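Local coordinates for protein response regulator receiver modulated diguanylate cyclase with PAS/PAC sensor (PDB 3CG0) that probably receives a phosphoryl signal through its CheY-like receiver domain, the part crystallised here, to control the diguanylate cyclase activity of the full-length protein, at residues C[85-90]-C[105-111]; C[10-16]-C[55-61]. All blocks are in the same frame, centred on the assembly; numbering follows the deposited sequence.

How the interactions relate
Both contacts are pairings of neighbouring parallel strands in the single five-stranded sheet of the receiver domain, whose order is 35-40, 11-15, 57-61, 85-89, 107-110. Interaction 2 closes first along the chain and joins the strands at the middle of the sheet; interaction 1 follows and adds its edge strand within this chain. Their centres lie about 11 Å apart, and strands 57-61 and 85-89 are bonded side by side between them. Helix 115-132 packs against side chains of both. At the C-terminal ends of the strands Glu16, the predicted phosphoacceptor Asp61 and Lys111 come together, as expected of the active site of a receiver domain.

Interaction 1 of 2, residues C[85-90]-C[105-111]; sequences IIFITS and PFGYLAK
Strands 85-89 and 107-110 run parallel, their axes 4.5 Å apart at closest approach and inclined by 29°, and with helix 94-101 they form the last beta-alpha-beta crossover of this CheY-like receiver domain. Five backbone hydrogen bonds join the two segments. Phe106 N opens the series on Ile85 O at 2.7 Å; Phe87 gives its N to Gly107 O and takes Leu109 N on its O, and Thr89 likewise pairs with Leu109 O and Lys111 N.

Phe87, Thr89, Tyr108 and Ala110 share one face. There the rings of Phe87 and Tyr108 lie side by side, with planes only 15° apart but slid so far that they barely overlap; Phe87 CD2 comes 3.6 Å from Tyr108 CE1. Pro105 CB meets the same CD2 obliquely, while Ile85 CG2 sits 4.1 Å above the centre of one face of the Phe87 ring. Thr89 CG2 approaches the edge of the Tyr108 ring, and Phe97 meets that ring edge-to-face. The Tyr108 hydroxyl is hydrogen-bonded to Glu132 of the second subunit, tying this edge strand into the assembly.

On the other face Ile86 and Leu109 pack against helix 115-132, Ile86 CG2 touching Leu109 CD2 at 3.7 Å. The Phe106 ring meets that of Phe106 of the second subunit, planes at about 40°. The Lys111 side chain reaches across the end of strand 85-89, bent at chi2, chi3 and chi4, and its CD lies 3.7 Å from Ile88 CG2 and 3.3 Å from Thr89 O.

Interaction 2 of 2, residues C[10-16]-C[55-61]; sequences PGVLIVE and PDIALVD
Strands 11-15 and 57-61 pair in parallel at the middle of the sheet, their axes 4.7 Å apart at closest approach and 17° between their directions. Leu13 and Val15 each donate N to the facing strand and accept from it through O, Leu13 O receiving Leu59 N at 2.8 Å. At the start, Asp56 grips Gly11 twice: its N reaches Gly11 O, and its OD1 takes Gly11 N at 2.9 Å on the anti side of the carboxylate and 24° out of its plane.

Val12, Ile57 and Leu59 fill the face toward helix 115-132 and helix 19-32. Val12 CG1, anti to the backbone N (chi1 -176°), touches Leu59 CG, whereas its CG2 lies alongside Ile57 CG2. On the opposite face Leu13 splits its branches, CD1 against Pro55 CG and CD2 against Ala58 CB; Val15 and Val60 stand side by side, CG2 against CG2.

At the strand ends Asp61 OD2 lies 2.9 Å from both Glu16 OE1 and Glu16 OE2, approaches of two acceptors and not hydrogen bonds, the carboxylates turned 82° apart. Met63 N binds Asp61 OD1, and Lys111 NZ forms long, weak ion pairs with both acids. This acidic pair at the predicted phosphoacceptor is consistent with the divalent-metal site of receiver domains, where a cation would offset the negative charge.

Interaction 1 of 2, residues C[85-90]-C[105-111]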
# COMPACT_ATOMS: atom_id res chain seq x y z
N ILE C 85 18.62 11.25 11.97
CA ILE C 85 19.99 11.68 12.13
C ILE C 85 20.86 11.10 11.04
O ILE C 85 20.86 9.89 10.82
CB ILE C 85 20.56 11.18 13.49
CG1 ILE C 85 19.73 11.73 14.66
CG2 ILE C 85 22.04 11.56 13.62
CD1 ILE C 85 19.50 13.25 14.63
N ILE C 86 21.61 11.97 10.38
CA ILE C 86 22.74 11.53 9.58
C ILE C 86 23.99 12.08 10.25
O ILE C 86 24.05 13.27 10.56
CB ILE C 86 22.65 12.03 8.13
CG1 ILE C 86 21.28 11.65 7.55
CG2 ILE C 86 23.81 11.47 7.28
CD1 ILE C 86 21.11 11.99 6.10
N PHE C 87 24.96 11.21 10.51
CA PHE C 87 26.21 11.67 11.10
C PHE C 87 27.16 12.11 10.01
O PHE C 87 27.28 11.46 8.98
CB PHE C 87 26.90 10.60 11.93
CG PHE C 87 26.34 10.44 13.31
CD1 PHE C 87 26.49 11.45 14.27
CD2 PHE C 87 25.71 9.26 13.67
CE1 PHE C 87 25.99 11.28 15.53
CE2 PHE C 87 25.20 9.08 14.94
CZ PHE C 87 25.33 10.08 15.87
N ILE C 88 27.82 13.23 10.25
CA ILE C 88 28.91 13.71 9.40
C ILE C 88 30.22 13.23 10.01
O ILE C 88 30.50 13.50 11.18
CB ILE C 88 28.88 15.25 9.27
CG1 ILE C 88 27.49 15.74 8.79
CG2 ILE C 88 29.99 15.73 8.36
CD1 ILE C 88 27.03 15.16 7.44
N THR C 89 31.01 12.49 9.24
CA THR C 89 32.19 11.83 9.79
C THR C 89 33.50 12.30 9.17
O THR C 89 33.52 12.80 8.04
CB THR C 89 32.12 10.28 9.65
OG1 THR C 89 32.26 9.92 8.27
CG2 THR C 89 30.83 9.72 10.19
N SER C 90 34.58 12.15 9.92
CA SER C 90 35.93 12.26 9.36
C SER C 90 36.85 11.19 9.93
O SER C 90 37.49 10.45 9.18
CB SER C 90 36.50 13.65 9.64
OG SER C 90 36.43 13.97 11.02
N PRO C 105 21.37 6.11 13.89
CA PRO C 105 21.25 7.10 12.84
C PRO C 105 20.86 6.42 11.54
O PRO C 105 20.91 5.19 11.44
CB PRO C 105 22.67 7.63 12.70
CG PRO C 105 23.51 6.45 13.03
CD PRO C 105 22.79 5.78 14.15
N PHE C 106 20.50 7.21 10.56
CA PHE C 106 20.16 6.69 9.27
C PHE C 106 21.39 6.19 8.51
O PHE C 106 21.36 5.13 7.87
CB PHE C 106 19.47 7.78 8.46
CG PHE C 106 19.24 7.39 7.06
CD1 PHE C 106 18.19 6.54 6.74
CD2 PHE C 106 20.08 7.85 6.05
CE1 PHE C 106 17.97 6.17 5.43
CE2 PHE C 106 19.87 7.49 4.75
CZ PHE C 106 18.82 6.64 4.45
N GLY C 107 22.47 6.96 8.58
CA GLY C 107 23.72 6.61 7.93
C GLY C 107 24.83 7.52 8.40
O GLY C 107 24.66 8.25 9.39
N TYR C 108 25.95 7.47 7.69
CA TYR C 108 27.14 8.25 7.97
C TYR C 108 27.66 8.84 6.67
O TYR C 108 27.80 8.13 5.67
CB TYR C 108 28.23 7.38 8.62
CG TYR C 108 27.79 6.67 9.88
CD1 TYR C 108 28.04 7.22 11.14
CD2 TYR C 108 27.14 5.44 9.83
CE1 TYR C 108 27.63 6.58 12.29
CE2 TYR C 108 26.72 4.80 10.97
CZ TYR C 108 26.98 5.37 12.20
OH TYR C 108 26.58 4.73 13.34
N LEU C 109 27.92 10.14 6.67
CA LEU C 109 28.45 10.84 5.50
C LEU C 109 29.85 11.36 5.79
O LEU C 109 30.04 12.19 6.68
CB LEU C 109 27.52 12.00 5.10
CG LEU C 109 26.64 11.85 3.85
CD1 LEU C 109 26.43 10.42 3.39
CD2 LEU C 109 25.31 12.54 4.06
N ALA C 110 30.83 10.86 5.03
CA ALA C 110 32.22 11.26 5.22
C ALA C 110 32.54 12.55 4.47
O ALA C 110 32.23 12.66 3.28
CB ALA C 110 33.16 10.14 4.78
N LYS C 111 33.13 13.51 5.16
CA LYS C 111 33.50 14.79 4.55
C LYS C 111 34.83 14.67 3.78
O LYS C 111 35.74 13.97 4.24
CB LYS C 111 33.51 15.93 5.58
CG LYS C 111 34.43 15.74 6.78
CD LYS C 111 33.70 16.06 8.09
CE LYS C 111 33.59 17.55 8.37
NZ LYS C 111 34.55 17.96 9.41

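Interaction 2 of 2, residues C[10-16]-C[55-61]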
# COMPACT_ATOMS: atom_id res chain seq x y z
N PRO C 10 12.34 20.26 2.57
CA PRO C 10 12.71 19.87 3.95
C PRO C 10 13.60 20.84 4.73
O PRO C 10 14.45 21.51 4.14
CB PRO C 10 13.45 18.55 3.75
CG PRO C 10 12.85 17.99 2.52
CD PRO C 10 12.67 19.18 1.63
N GLY C 11 13.39 20.88 6.05
CA GLY C 11 14.14 21.77 6.94
C GLY C 11 15.30 21.08 7.63
O GLY C 11 15.10 20.19 8.45
N VAL C 12 16.51 21.51 7.30
CA VAL C 12 17.73 20.86 7.75
C VAL C 12 18.40 21.66 8.88
O VAL C 12 18.54 22.87 8.79
CB VAL C 12 18.69 20.61 6.55
CG1 VAL C 12 19.92 19.84 6.97
CG2 VAL C 12 17.96 19.86 5.40
N LEU C 13 18.79 20.96 9.94
CA LEU C 13 19.51 21.58 11.06
C LEU C 13 20.93 21.00 11.07
O LEU C 13 21.09 19.79 11.00
CB LEU C 13 18.75 21.30 12.35
CG LEU C 13 19.26 21.63 13.76
CD1 LEU C 13 18.09 22.03 14.64
CD2 LEU C 13 19.98 20.46 14.38
N ILE C 14 21.95 21.86 11.13
CA ILE C 14 23.35 21.42 11.06
C ILE C 14 24.04 21.63 12.41
O ILE C 14 23.92 22.69 13.02
CB ILE C 14 24.15 22.17 9.98
CG1 ILE C 14 23.52 21.99 8.59
CG2 ILE C 14 25.60 21.71 9.94
CD1 ILE C 14 24.22 22.80 7.50
N VAL C 15 24.72 20.60 12.90
CA VAL C 15 25.51 20.68 14.11
C VAL C 15 26.94 20.34 13.72
O VAL C 15 27.25 19.18 13.42
CB VAL C 15 25.02 19.70 15.19
CG1 VAL C 15 25.61 20.08 16.55
CG2 VAL C 15 23.52 19.70 15.27
N GLU C 16 27.81 21.34 13.71
CA GLU C 16 29.13 21.21 13.11
C GLU C 16 30.08 22.22 13.73
O GLU C 16 29.77 23.42 13.76
CB GLU C 16 29.02 21.44 11.61
CG GLU C 16 30.34 21.58 10.87
CD GLU C 16 31.04 20.25 10.70
OE1 GLU C 16 30.42 19.31 10.15
OE2 GLU C 16 32.22 20.16 11.11
N PRO C 55 12.76 21.19 12.65
CA PRO C 55 13.40 20.62 11.47
C PRO C 55 12.89 19.23 11.10
O PRO C 55 12.28 18.55 11.92
CB PRO C 55 14.88 20.57 11.86
CG PRO C 55 14.88 20.48 13.36
CD PRO C 55 13.60 21.06 13.86
N ASP C 56 13.14 18.83 9.85
CA ASP C 56 12.77 17.50 9.36
C ASP C 56 13.91 16.51 9.57
O ASP C 56 13.69 15.31 9.59
CB ASP C 56 12.40 17.57 7.87
CG ASP C 56 11.11 18.34 7.63
OD1 ASP C 56 11.18 19.56 7.39
OD2 ASP C 56 10.02 17.72 7.69
N ILE C 57 15.13 17.02 9.73
CA ILE C 57 16.34 16.19 9.84
C ILE C 57 17.49 17.00 10.45
O ILE C 57 17.50 18.23 10.39
CB ILE C 57 16.75 15.60 8.44
CG1 ILE C 57 17.82 14.51 8.59
CG2 ILE C 57 17.17 16.71 7.46
CD1 ILE C 57 17.96 13.60 7.43
N ALA C 58 18.44 16.30 11.07
CA ALA C 58 19.60 16.94 11.67
C ALA C 58 20.87 16.29 11.14
O ALA C 58 20.97 15.06 11.13
CB ALA C 58 19.54 16.83 13.19
N LEU C 59 21.81 17.12 10.68
CA LEU C 59 23.13 16.63 10.28
C LEU C 59 24.10 16.93 11.41
O LEU C 59 24.27 18.09 11.76
CB LEU C 59 23.60 17.29 8.99
CG LEU C 59 22.72 17.19 7.74
CD1 LEU C 59 23.50 17.67 6.54
CD2 LEU C 59 22.21 15.78 7.52
N VAL C 60 24.70 15.90 11.99
CA VAL C 60 25.51 16.05 13.20
C VAL C 60 26.94 15.61 12.93
O VAL C 60 27.17 14.55 12.32
CB VAL C 60 24.92 15.25 14.41
CG1 VAL C 60 25.76 15.45 15.69
CG2 VAL C 60 23.48 15.69 14.71
N ASP C 61 27.92 16.42 13.36
CA ASP C 61 29.30 15.95 13.25
C ASP C 61 29.56 15.00 14.39
O ASP C 61 29.40 15.36 15.57
CB ASP C 61 30.33 17.08 13.24
CG ASP C 61 31.63 16.65 12.55
OD1 ASP C 61 32.29 15.70 13.03
OD2 ASP C 61 31.98 17.25 11.52